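Local structure of diaminopropionate ammonia-lyase (Escherichia coli, 4D9I) at residues Ala54-Val59 against Ala349-Pro354; Phe115-Thr118 against Asn122-Arg125; Trp184-Asp189 against Glu193-Ile198; Val222-Val227 against Asp246-Gln251. The protein breaks down both L- and D-2,3-diaminopropionate to pyruvate and ammonia by pyridoxal phosphate-dependent alpha,beta-elimination, working as a homodimer. One frame throughout, in Å; residues are numbered along the deposited sequence.

Contact 1. Residues Ala54-Val59 against Ala349-Pro354; sequences ANLFGV and AVHYHP
His351 lies against Phe57 and Leu56 where the C-terminal turns of two helices, 51-57 and 338-352, come together beside the larger sheet of this fold type II enzyme. Phe57 touches with its CD1 and CE1 atoms. Its CD1 stands 3.4 Å from His351 CG, over one face of the imidazole and toward its rim. The two planes make an angle of 28°, and the rings are slid so far apart that they barely overlap. His351 CB repays the contact with a CH-pi approach, 4.0 Å from the centroid of the Phe57 ring. Leu56 comes in at the far end of the imidazole, with CG 3.8 Å from His351 NE2. Its carbonyl O is 3.2 Å from His351 CE1, a close approach and not a hydrogen bond. The imidazole reaches this place because CG is anti to the backbone N (chi1 173°), which carries the ring toward helix 51-57, across the Phe57 and Leu56 side chains at about a right angle. Two neighbours help fix its rotation: ND1 is hydrogen-bonded to Arg356, and CD2 sits above the centre of the Tyr352 ring. Replacing His351 by alanine is likely to open a gap beside the Phe57 ring and leave the Arg356 guanidinium without this partner. Further out, Phe57 also packs on Ile62 of strand 61-66. Leu56 and Tyr352 both touch Trp390 of the second subunit. Helix 51-57 closes at Gly58 in a Schellman motif. Its outer bond runs from Val59 N to Ala54 O at 3.0 Å.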
loop_
_atom_site.group_PDB
_atom_site.type_symbol
_atom_site.label_atom_id
_atom_site.label_comp_id
_atom_site.label_asym_id
_atom_site.label_seq_id
_atom_site.Cartn_x
_atom_site.Cartn_y
_atom_site.Cartn_z
ATOM N N ALA B 54 13.031 9.253 1.745
ATOM C CA ALA B 54 14.326 9.850 1.425
ATOM C C ALA B 54 15.363 9.538 2.518
ATOM O O ALA B 54 16.511 9.194 2.220
ATOM C CB ALA B 54 14.190 11.355 1.212
ATOM N N ASN B 55 14.950 9.638 3.780
ATOM C CA ASN B 55 15.805 9.240 4.905
ATOM C C ASN B 55 16.215 7.754 4.817
ATOM O O ASN B 55 17.395 7.425 4.898
ATOM C CB ASN B 55 15.088 9.546 6.219
ATOM C CG ASN B 55 15.898 9.167 7.443
ATOM O OD1 ASN B 55 17.018 9.616 7.624
ATOM N ND2 ASN B 55 15.318 8.343 8.304
ATOM N N LEU B 56 15.242 6.868 4.608
ATOM C CA LEU B 56 15.537 5.441 4.422
ATOM C C LEU B 56 16.522 5.163 3.266
ATOM O O LEU B 56 17.414 4.327 3.396
ATOM C CB LEU B 56 14.246 4.648 4.175
ATOM C CG LEU B 56 14.395 3.122 4.032
ATOM C CD1 LEU B 56 14.858 2.427 5.331
ATOM C CD2 LEU B 56 13.072 2.541 3.575
ATOM N N PHE B 57 16.360 5.874 2.149
ATOM C CA PHE B 57 17.177 5.623 0.973
ATOM C C PHE B 57 18.493 6.364 1.024
ATOM O O PHE B 57 19.314 6.196 0.133
ATOM C CB PHE B 57 16.439 6.026 -0.324
ATOM C CG PHE B 57 15.338 5.087 -0.724
ATOM C CD1 PHE B 57 15.016 3.976 0.046
ATOM C CD2 PHE B 57 14.582 5.347 -1.864
ATOM C CE1 PHE B 57 13.982 3.127 -0.329
ATOM C CE2 PHE B 57 13.551 4.499 -2.231
ATOM C CZ PHE B 57 13.251 3.392 -1.460
ATOM N N GLY B 58 18.682 7.204 2.035
ATOM C CA GLY B 58 19.955 7.898 2.195
ATOM C C GLY B 58 20.150 9.073 1.249
ATOM O O GLY B 58 21.281 9.408 0.897
ATOM N N VAL B 59 19.060 9.699 0.816
ATOM C CA VAL B 59 19.184 10.982 0.092
ATOM C C VAL B 59 18.517 12.095 0.905
ATOM O O VAL B 59 17.913 11.809 1.939
ATOM C CB VAL B 59 18.638 10.905 -1.347
ATOM C CG1 VAL B 59 19.497 9.943 -2.179
ATOM C CG2 VAL B 59 17.154 10.519 -1.363
ATOM N N ALA B 349 14.875 -0.087 -5.972
ATOM C CA ALA B 349 15.687 -1.229 -6.398
ATOM C C ALA B 349 17.149 -1.033 -6.013
ATOM O O ALA B 349 17.847 -1.989 -5.663
ATOM C CB ALA B 349 15.568 -1.445 -7.905
ATOM N N VAL B 350 17.613 0.206 -6.129
ATOM C CA VAL B 350 18.982 0.562 -5.753
ATOM C C VAL B 350 19.140 0.352 -4.245
ATOM O O VAL B 350 20.116 -0.236 -3.793
ATOM C CB VAL B 350 19.291 2.031 -6.114
ATOM C CG1 VAL B 350 20.517 2.538 -5.347
ATOM C CG2 VAL B 350 19.475 2.200 -7.630
ATOM N N HIS B 351 18.166 0.842 -3.483
ATOM C CA HIS B 351 18.246 0.777 -2.036
ATOM C C HIS B 351 18.448 -0.635 -1.533
ATOM O O HIS B 351 19.276 -0.870 -0.677
ATOM C CB HIS B 351 17.011 1.386 -1.392
ATOM C CG HIS B 351 16.967 1.183 0.096
ATOM N ND1 HIS B 351 17.820 1.804 0.931
ATOM C CD2 HIS B 351 16.155 0.377 0.886
ATOM C CE1 HIS B 351 17.581 1.397 2.201
ATOM N NE2 HIS B 351 16.555 0.536 2.175
ATOM N N TYR B 352 17.704 -1.588 -2.088
ATOM C CA TYR B 352 17.762 -2.961 -1.598
ATOM C C TYR B 352 18.816 -3.854 -2.261
ATOM O O TYR B 352 19.046 -4.980 -1.816
ATOM C CB TYR B 352 16.378 -3.595 -1.705
ATOM C CG TYR B 352 15.370 -3.030 -0.724
ATOM C CD1 TYR B 352 15.462 -3.334 0.643
ATOM C CD2 TYR B 352 14.315 -2.209 -1.151
ATOM C CE1 TYR B 352 14.542 -2.849 1.554
ATOM C CE2 TYR B 352 13.375 -1.706 -0.230
ATOM C CZ TYR B 352 13.501 -2.038 1.119
ATOM O OH TYR B 352 12.604 -1.572 2.059
ATOM N N HIS B 353 19.438 -3.346 -3.330
ATOM C CA HIS B 353 20.474 -4.055 -4.089
ATOM C C HIS B 353 21.718 -4.305 -3.253
ATOM O O HIS B 353 22.134 -3.427 -2.495
ATOM C CB HIS B 353 20.828 -3.218 -5.325
ATOM C CG HIS B 353 21.467 -3.999 -6.449
ATOM N ND1 HIS B 353 22.731 -4.472 -6.381
ATOM C CD2 HIS B 353 20.983 -4.349 -7.711
ATOM C CE1 HIS B 353 23.037 -5.099 -7.534
ATOM N NE2 HIS B 353 21.964 -5.033 -8.342
ATOM N N PRO B 354 22.352 -5.496 -3.400
ATOM C CA PRO B 354 23.628 -5.716 -2.710
ATOM C C PRO B 354 24.716 -4.700 -3.107
ATOM O O PRO B 354 25.596 -4.408 -2.295
ATOM C CB PRO B 354 24.040 -7.144 -3.108
ATOM C CG PRO B 354 23.072 -7.611 -4.130
ATOM C CD PRO B 354 21.893 -6.682 -4.147
#

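Contact 2. Residues Phe115-Thr118 against Asn122-Arg125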
loop_
_atom_site.group_PDB
_atom_site.type_symbol
_atom_site.label_atom_id
_atom_site.label_comp_id
_atom_site.label_asym_id
_atom_site.label_seq_id
_atom_site.Cartn_x
_atom_site.Cartn_y
_atom_site.Cartn_z
ATOM N N PHE B 115 -10.067 14.075 -35.326
ATOM C CA PHE B 115 -8.713 13.762 -34.877
ATOM C C PHE B 115 -8.506 12.267 -34.758
ATOM O O PHE B 115 -9.238 11.598 -34.031
ATOM C CB PHE B 115 -8.426 14.435 -33.534
ATOM C CG PHE B 115 -8.484 15.925 -33.603
ATOM C CD1 PHE B 115 -7.504 16.630 -34.290
ATOM C CD2 PHE B 115 -9.534 16.618 -33.020
ATOM C CE1 PHE B 115 -7.557 18.013 -34.378
ATOM C CE2 PHE B 115 -9.608 18.003 -33.118
ATOM C CZ PHE B 115 -8.613 18.702 -33.782
ATOM N N ALA B 116 -7.478 11.762 -35.427
ATOM C CA ALA B 116 -7.232 10.317 -35.486
ATOM C C ALA B 116 -5.926 9.954 -34.787
ATOM O O ALA B 116 -4.891 10.599 -34.996
ATOM C CB ALA B 116 -7.236 9.833 -36.925
ATOM N N THR B 117 -5.981 8.920 -33.949
ATOM C CA THR B 117 -4.889 8.650 -33.042
ATOM C C THR B 117 -4.779 7.174 -32.694
ATOM O O THR B 117 -5.790 6.510 -32.509
ATOM C CB THR B 117 -5.106 9.475 -31.753
ATOM O OG1 THR B 117 -5.004 10.871 -32.079
ATOM C CG2 THR B 117 -4.094 9.131 -30.683
ATOM N N THR B 118 -3.543 6.680 -32.621
ATOM C CA THR B 118 -3.220 5.390 -32.001
ATOM C C THR B 118 -2.648 5.597 -30.593
ATOM O O THR B 118 -1.868 6.519 -30.360
ATOM C CB THR B 118 -2.234 4.552 -32.848
ATOM O OG1 THR B 118 -2.908 4.043 -34.004
ATOM C CG2 THR B 118 -1.714 3.363 -32.046
ATOM N N ASN B 122 -3.107 6.436 -22.401
ATOM C CA ASN B 122 -3.261 7.833 -21.965
ATOM C C ASN B 122 -3.320 8.891 -23.063
ATOM O O ASN B 122 -4.131 9.824 -23.011
ATOM C CB ASN B 122 -2.161 8.186 -20.968
ATOM C CG ASN B 122 -2.224 7.320 -19.732
ATOM O OD1 ASN B 122 -3.311 6.988 -19.263
ATOM N ND2 ASN B 122 -1.072 6.960 -19.202
ATOM N N HIS B 123 -2.452 8.751 -24.051
ATOM C CA HIS B 123 -2.388 9.749 -25.102
ATOM C C HIS B 123 -3.700 9.904 -25.829
ATOM O O HIS B 123 -4.171 11.036 -26.041
ATOM C CB HIS B 123 -1.283 9.422 -26.087
ATOM C CG HIS B 123 -1.364 10.238 -27.359
ATOM N ND1 HIS B 123 -1.269 11.591 -27.359
ATOM C CD2 HIS B 123 -1.581 9.850 -28.688
ATOM C CE1 HIS B 123 -1.419 12.039 -28.629
ATOM N NE2 HIS B 123 -1.608 10.972 -29.438
ATOM N N GLY B 124 -4.276 8.775 -26.236
ATOM C CA GLY B 124 -5.545 8.743 -26.981
ATOM C C GLY B 124 -6.702 9.215 -26.128
ATOM O O GLY B 124 -7.652 9.802 -26.639
ATOM N N ARG B 125 -6.601 8.980 -24.817
ATOM C CA ARG B 125 -7.579 9.473 -23.865
ATOM C C ARG B 125 -7.548 10.990 -23.794
ATOM O O ARG B 125 -8.600 11.631 -23.767
ATOM C CB ARG B 125 -7.315 8.888 -22.470
ATOM C CG ARG B 125 -8.386 9.237 -21.460
ATOM C CD ARG B 125 -8.338 8.289 -20.271
ATOM N NE ARG B 125 -9.210 8.732 -19.189
ATOM C CZ ARG B 125 -9.237 8.171 -17.982
ATOM N NH1 ARG B 125 -8.460 7.121 -17.712
ATOM N NH2 ARG B 125 -10.052 8.650 -17.049
#
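Thr117 and His123 form the tight part of this contact. The methyl CG2 of Thr117 presses on the imidazole, 3.3 Å from His123 CD2 and also 3.3 Å from His123 NE2. It meets the ring obliquely. The methyl gets there because it is anti to the Thr117 backbone N, while OG1 turns to the other side (chi1 -66°). The polar ends of both residues go to one acceptor: Thr117 OG1 and His123 NE2 are each hydrogen-bonded to the carbonyl O of Val187. Sharing this acceptor is consistent with the close fit of the methyl against the ring. The strand and helix belong to the beta-alpha-beta unit 114-118, 122-133, 137-142 of the smaller, parallel sheet. The turn between them carries Asp120, the likely proton acceptor for the L-isomer. The rest of the contact is looser. Thr118 O lies near the plane of the imidazole, at its edge, but 3.7 Å from His123 CD2. Gly124 CA is 4.0 Å from Thr117 CG2; a side chain on Gly124 would point at the strand. Thr118 turns its own side chain away, and its OG1 is hydrogen-bonded to Thr175. At the start of the helix Asn122 faces the cofactor instead of the strand. Its ND2 is hydrogen-bonded to O3 of the pyridoxal phosphate-lysine at position 77 and to Glu377.

Contact 3. Residues Trp184-Asp189 against Glu193-Ile198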
loop_
_atom_site.group_PDB
_atom_site.type_symbol
_atom_site.label_atom_id
_atom_site.label_comp_id
_atom_site.label_asym_id
_atom_site.label_seq_id
_atom_site.Cartn_x
_atom_site.Cartn_y
_atom_site.Cartn_z
ATOM N N TRP B 184 -8.900 12.733 -42.079
ATOM C CA TRP B 184 -8.732 12.967 -40.639
ATOM C C TRP B 184 -7.398 13.585 -40.342
ATOM O O TRP B 184 -6.456 13.454 -41.118
ATOM C CB TRP B 184 -8.921 11.678 -39.840
ATOM C CG TRP B 184 -10.275 11.039 -40.038
ATOM C CD1 TRP B 184 -11.440 11.637 -40.516
ATOM C CD2 TRP B 184 -10.653 9.654 -39.744
ATOM N NE1 TRP B 184 -12.474 10.747 -40.527
ATOM C CE2 TRP B 184 -12.073 9.541 -40.078
ATOM C CE3 TRP B 184 -9.984 8.541 -39.244
ATOM C CZ2 TRP B 184 -12.772 8.350 -39.932
ATOM C CZ3 TRP B 184 -10.697 7.344 -39.097
ATOM C CH2 TRP B 184 -12.056 7.252 -39.432
ATOM N N GLU B 185 -7.321 14.283 -39.213
ATOM C CA GLU B 185 -6.079 14.846 -38.728
ATOM C C GLU B 185 -5.429 13.890 -37.728
ATOM O O GLU B 185 -5.948 13.666 -36.621
ATOM C CB GLU B 185 -6.353 16.199 -38.064
ATOM C CG GLU B 185 -5.095 16.977 -37.710
ATOM C CD GLU B 185 -4.479 17.679 -38.914
ATOM O OE1 GLU B 185 -5.230 18.189 -39.748
ATOM O OE2 GLU B 185 -3.240 17.729 -39.032
ATOM N N VAL B 186 -4.297 13.315 -38.128
ATOM C CA VAL B 186 -3.506 12.441 -37.257
ATOM C C VAL B 186 -2.863 13.232 -36.114
ATOM O O VAL B 186 -2.140 14.209 -36.362
ATOM C CB VAL B 186 -2.385 11.744 -38.052
ATOM C CG1 VAL B 186 -1.482 10.937 -37.133
ATOM C CG2 VAL B 186 -2.970 10.854 -39.136
ATOM N N VAL B 187 -3.123 12.807 -34.872
ATOM C CA VAL B 187 -2.478 13.404 -33.696
ATOM C C VAL B 187 -1.713 12.325 -32.919
ATOM O O VAL B 187 -2.305 11.582 -32.132
ATOM C CB VAL B 187 -3.504 14.143 -32.792
ATOM C CG1 VAL B 187 -2.813 14.802 -31.600
ATOM C CG2 VAL B 187 -4.280 15.180 -33.615
ATOM N N GLN B 188 -0.408 12.215 -33.179
ATOM C CA GLN B 188 0.463 11.254 -32.467
ATOM C C GLN B 188 1.497 11.987 -31.650
ATOM O O GLN B 188 1.969 13.049 -32.053
ATOM C CB GLN B 188 1.224 10.326 -33.426
ATOM C CG GLN B 188 0.392 9.272 -34.132
ATOM C CD GLN B 188 -0.370 8.342 -33.194
ATOM O OE1 GLN B 188 -1.504 7.981 -33.480
ATOM N NE2 GLN B 188 0.247 7.944 -32.090
ATOM N N ASP B 189 1.892 11.379 -30.532
ATOM C CA ASP B 189 2.867 11.985 -29.631
ATOM C C ASP B 189 4.309 11.617 -29.956
ATOM O O ASP B 189 5.183 11.680 -29.114
ATOM C CB ASP B 189 2.522 11.662 -28.170
ATOM C CG ASP B 189 2.443 10.150 -27.884
ATOM O OD1 ASP B 189 2.149 9.341 -28.805
ATOM O OD2 ASP B 189 2.620 9.794 -26.696
ATOM N N GLU B 193 9.631 11.847 -40.265
ATOM C CA GLU B 193 9.835 12.767 -41.381
ATOM C C GLU B 193 8.503 13.170 -41.969
ATOM O O GLU B 193 7.687 12.317 -42.342
ATOM C CB GLU B 193 10.735 12.160 -42.457
ATOM C CG GLU B 193 12.212 12.243 -42.118
ATOM C CD GLU B 193 13.114 11.968 -43.304
ATOM O OE1 GLU B 193 12.713 12.210 -44.467
ATOM O OE2 GLU B 193 14.249 11.514 -43.063
ATOM N N GLY B 194 8.278 14.476 -42.040
ATOM C CA GLY B 194 7.025 15.003 -42.556
ATOM C C GLY B 194 5.992 15.265 -41.472
ATOM O O GLY B 194 4.929 15.835 -41.747
ATOM N N TYR B 195 6.306 14.863 -40.241
ATOM C CA TYR B 195 5.385 15.007 -39.115
ATOM C C TYR B 195 6.114 15.471 -37.867
ATOM O O TYR B 195 6.642 14.648 -37.121
ATOM C CB TYR B 195 4.689 13.668 -38.833
ATOM C CG TYR B 195 3.513 13.737 -37.872
ATOM C CD1 TYR B 195 3.667 13.428 -36.515
ATOM C CD2 TYR B 195 2.240 14.095 -38.332
ATOM C CE1 TYR B 195 2.587 13.485 -35.648
ATOM C CE2 TYR B 195 1.156 14.158 -37.479
ATOM C CZ TYR B 195 1.335 13.860 -36.133
ATOM O OH TYR B 195 0.262 13.922 -35.296
ATOM N N THR B 196 6.163 16.778 -37.628
ATOM C CA THR B 196 6.824 17.277 -36.408
ATOM C C THR B 196 6.096 18.438 -35.709
ATOM O O THR B 196 6.406 18.752 -34.562
ATOM C CB THR B 196 8.259 17.756 -36.659
ATOM O OG1 THR B 196 8.212 18.874 -37.536
ATOM C CG2 THR B 196 9.164 16.655 -37.225
ATOM N N LYS B 197 5.158 19.082 -36.406
ATOM C CA LYS B 197 4.442 20.231 -35.845
ATOM C C LYS B 197 3.624 19.843 -34.603
ATOM O O LYS B 197 3.731 20.468 -33.544
ATOM C CB LYS B 197 3.552 20.841 -36.916
ATOM C CG LYS B 197 2.850 22.140 -36.527
ATOM C CD LYS B 197 1.988 22.645 -37.678
ATOM C CE LYS B 197 0.687 21.843 -37.753
ATOM N NZ LYS B 197 -0.214 22.330 -38.842
ATOM N N ILE B 198 2.815 18.799 -34.758
ATOM C CA ILE B 198 1.950 18.315 -33.690
ATOM C C ILE B 198 2.748 17.783 -32.476
ATOM O O ILE B 198 2.535 18.253 -31.365
ATOM C CB ILE B 198 0.862 17.338 -34.231
ATOM C CG1 ILE B 198 -0.163 18.121 -35.061
ATOM C CG2 ILE B 198 0.182 16.570 -33.080
ATOM C CD1 ILE B 198 -0.908 17.310 -36.111
#
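The hydroxyl of Tyr195 is gripped by two backbone groups of 184-189. It donates to Val186 O at 2.6 Å and accepts from Gln188 N at 2.8 Å. The second bond is nearly straight, with an N-H...O angle of 165°. The first is not directed at a lone pair: the hydroxyl stands 51° out of the carbonyl plane. With chi1 at -169°, Tyr195 swings its ring away from its own N and toward the strand end. Both Val186 O and Gln188 O lie at the edge of the ring, near its plane. Val186 CG1 adds a looser apolar touch, 4.2 Å from Tyr195 CE2. Strand 185-186 is outermost in the parallel sheet within this chain. A carbonyl and the N-H two residues on are the pair that a further parallel strand would use, and here one phenol takes both. Trp192 stacks on the Tyr195 ring. Ile198, in the first turn of helix 197-206, packs against the same strand end. Its CD1 is 3.3 Å from Val186 O and reaches toward the Glu185 carboxylate, while its other branch, CG2, meets Val187 CG1 at 3.8 Å. Leu88 of helix 81-93 touches Glu185, Val187 and Ile198 alike. Lys197 NZ is 5.5 Å from Glu185 OE2, too far for a salt bridge; it pairs with Glu91. Gln188 bends its side chain away from Tyr195, and its OE1 accepts from Thr118 N in the neighbouring strand.

Contact 4. Residues Val222-Val227 against Asp246-Gln251; sequences VTPTHV and DVYSPQ
The Tyr248 ring is sandwiched between Pro224, across the contact, and Val247, its neighbour in the chain. Pro224 CG lies over one face in a CH-pi contact, 4.0 Å from the ring centroid and 29° off the normal. Val247 CG1 sits above the centre of the opposite face. A water lies at the edge, in the ring plane, next to the hydroxyl. The contact belongs to the beta-alpha-beta unit 226-230, 235-248, 254-260 of the larger sheet. It joins the last turn of the helix to the loop that leads into the first strand. Pro224 lies toward the phenol end of the ring: its CD is 3.3 Å from Tyr248 CZ and equally near the hydroxyl oxygen. Thr223 adds its methyl, with CG2 3.8 Å from Tyr248 CE1 and oblique to the ring. The two side chains slide past each other in opposite directions. A chi1 of -66° sets Tyr248 CG beside the backbone N, on a residue whose CB already points toward the loop. Helix 208-220, which precedes that loop, completes the surroundings: Met217 touches both Pro224 and Tyr248, and Val214 touches Tyr248. Were Tyr248 a leucine, the water would probably lose its tie to the helix, and Pro224 the flat face it packs on. That water is 2.6 Å from Tyr248 OH and donates to Val222 O at 2.8 Å.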
loop_
_atom_site.group_PDB
_atom_site.type_symbol
_atom_site.label_atom_id
_atom_site.label_comp_id
_atom_site.label_asym_id
_atom_site.label_seq_id
_atom_site.Cartn_x
_atom_site.Cartn_y
_atom_site.Cartn_z
ATOM N N VAL B 222 13.727 24.445 -2.176
ATOM C CA VAL B 222 14.691 23.395 -2.552
ATOM C C VAL B 222 15.108 23.489 -4.019
ATOM O O VAL B 222 14.409 24.075 -4.850
ATOM C CB VAL B 222 14.183 21.949 -2.258
ATOM C CG1 VAL B 222 13.807 21.764 -0.788
ATOM C CG2 VAL B 222 13.019 21.554 -3.184
ATOM N N THR B 223 16.236 22.877 -4.336
ATOM C CA THR B 223 16.719 22.830 -5.712
ATOM C C THR B 223 16.967 21.359 -6.063
ATOM O O THR B 223 17.663 20.660 -5.346
ATOM C CB THR B 223 18.024 23.652 -5.881
ATOM O OG1 THR B 223 17.835 24.981 -5.374
ATOM C CG2 THR B 223 18.439 23.745 -7.352
ATOM N N PRO B 224 16.428 20.885 -7.183
ATOM C CA PRO B 224 16.722 19.476 -7.440
ATOM C C PRO B 224 18.175 19.257 -7.900
ATOM O O PRO B 224 18.709 20.040 -8.702
ATOM C CB PRO B 224 15.737 19.117 -8.550
ATOM C CG PRO B 224 15.481 20.406 -9.282
ATOM C CD PRO B 224 15.758 21.540 -8.319
ATOM N N THR B 225 18.799 18.198 -7.395
ATOM C CA THR B 225 20.080 17.744 -7.917
ATOM C C THR B 225 19.891 16.704 -9.030
ATOM O O THR B 225 20.750 16.581 -9.917
ATOM C CB THR B 225 20.933 17.095 -6.805
ATOM O OG1 THR B 225 20.155 16.076 -6.169
ATOM C CG2 THR B 225 21.366 18.135 -5.773
ATOM N N HIS B 226 18.789 15.950 -8.957
ATOM C CA HIS B 226 18.493 14.848 -9.884
ATOM C C HIS B 226 17.096 14.915 -10.419
ATOM O O HIS B 226 16.212 15.476 -9.770
ATOM C CB HIS B 226 18.630 13.496 -9.171
ATOM C CG HIS B 226 20.025 13.195 -8.708
ATOM N ND1 HIS B 226 20.610 13.870 -7.703
ATOM C CD2 HIS B 226 20.961 12.271 -9.157
ATOM C CE1 HIS B 226 21.866 13.408 -7.507
ATOM N NE2 HIS B 226 22.088 12.435 -8.406
ATOM N N VAL B 227 16.890 14.328 -11.604
ATOM C CA VAL B 227 15.548 14.009 -12.093
ATOM C C VAL B 227 15.559 12.642 -12.793
ATOM O O VAL B 227 16.471 12.334 -13.584
ATOM C CB VAL B 227 14.941 15.133 -12.974
ATOM C CG1 VAL B 227 15.759 15.375 -14.244
ATOM C CG2 VAL B 227 13.478 14.839 -13.311
ATOM N N ASP B 246 16.768 24.158 -19.102
ATOM C CA ASP B 246 16.716 25.601 -19.337
ATOM C C ASP B 246 16.712 26.390 -18.025
ATOM O O ASP B 246 17.361 27.431 -17.935
ATOM C CB ASP B 246 15.507 25.992 -20.208
ATOM C CG ASP B 246 15.574 27.435 -20.695
ATOM O OD1 ASP B 246 16.624 27.854 -21.232
ATOM O OD2 ASP B 246 14.566 28.157 -20.548
ATOM N N VAL B 247 15.976 25.890 -17.032
ATOM C CA VAL B 247 15.904 26.481 -15.695
ATOM C C VAL B 247 17.198 26.263 -14.908
ATOM O O VAL B 247 17.713 27.201 -14.298
ATOM C CB VAL B 247 14.727 25.882 -14.882
ATOM C CG1 VAL B 247 14.787 26.290 -13.412
ATOM C CG2 VAL B 247 13.389 26.283 -15.491
ATOM N N TYR B 248 17.731 25.040 -14.942
ATOM C CA TYR B 248 18.798 24.638 -14.023
ATOM C C TYR B 248 20.204 24.457 -14.587
ATOM O O TYR B 248 21.169 24.321 -13.811
ATOM C CB TYR B 248 18.389 23.357 -13.289
ATOM C CG TYR B 248 17.212 23.512 -12.366
ATOM C CD1 TYR B 248 17.294 24.321 -11.234
ATOM C CD2 TYR B 248 16.009 22.834 -12.618
ATOM C CE1 TYR B 248 16.215 24.451 -10.377
ATOM C CE2 TYR B 248 14.925 22.953 -11.764
ATOM C CZ TYR B 248 15.037 23.761 -10.647
ATOM O OH TYR B 248 13.967 23.884 -9.804
ATOM N N SER B 249 20.333 24.482 -15.913
ATOM C CA SER B 249 21.575 24.142 -16.618
ATOM C C SER B 249 21.745 22.631 -16.679
ATOM O O SER B 249 21.504 21.928 -15.694
ATOM C CB SER B 249 22.824 24.798 -15.996
ATOM O OG SER B 249 23.355 23.959 -14.971
ATOM N N PRO B 250 22.146 22.116 -17.850
ATOM C CA PRO B 250 22.302 20.662 -17.993
ATOM C C PRO B 250 23.493 20.096 -17.192
ATOM O O PRO B 250 23.482 18.916 -16.835
ATOM C CB PRO B 250 22.485 20.472 -19.507
ATOM C CG PRO B 250 22.991 21.802 -20.001
ATOM C CD PRO B 250 22.348 22.834 -19.124
ATOM N N GLN B 251 24.498 20.933 -16.915
ATOM C CA GLN B 251 25.634 20.546 -16.075
ATOM C C GLN B 251 25.216 20.337 -14.619
ATOM O O GLN B 251 25.708 19.425 -13.977
ATOM C CB GLN B 251 26.802 21.560 -16.164
ATOM C CG GLN B 251 27.441 21.701 -17.544
ATOM C CD GLN B 251 26.619 22.541 -18.518
ATOM O OE1 GLN B 251 25.561 23.073 -18.173
ATOM N NE2 GLN B 251 27.088 22.639 -19.747
HETATM O O HOH W 1 14.336 24.993 -7.451
#

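Contacts 2 and 3 touch, with centres 12 Å apart. Their strands 114-118 and 185-186 are neighbours in the smaller sheet. Ala116 N and Glu185 O, 2.7 Å apart, form a probable hydrogen bond. The side chains of His123 and Gln188 are about 6 and 9 Å from that of Asp120, the inferred proton acceptor for the L-isomer. A bound Tris molecule, probably from the crystallisation liquor, is about 4 Å from the His123 side chain and hydrogen-bonded through its O3 to Asp189 OD2. Contacts 1 and 4 lie away from the annotated sites. Their centres are 21 Å apart, and their nearest atoms about 7 Å. Contacts 2, 3 and 4 are all nested inside the loop that contact 1 closes.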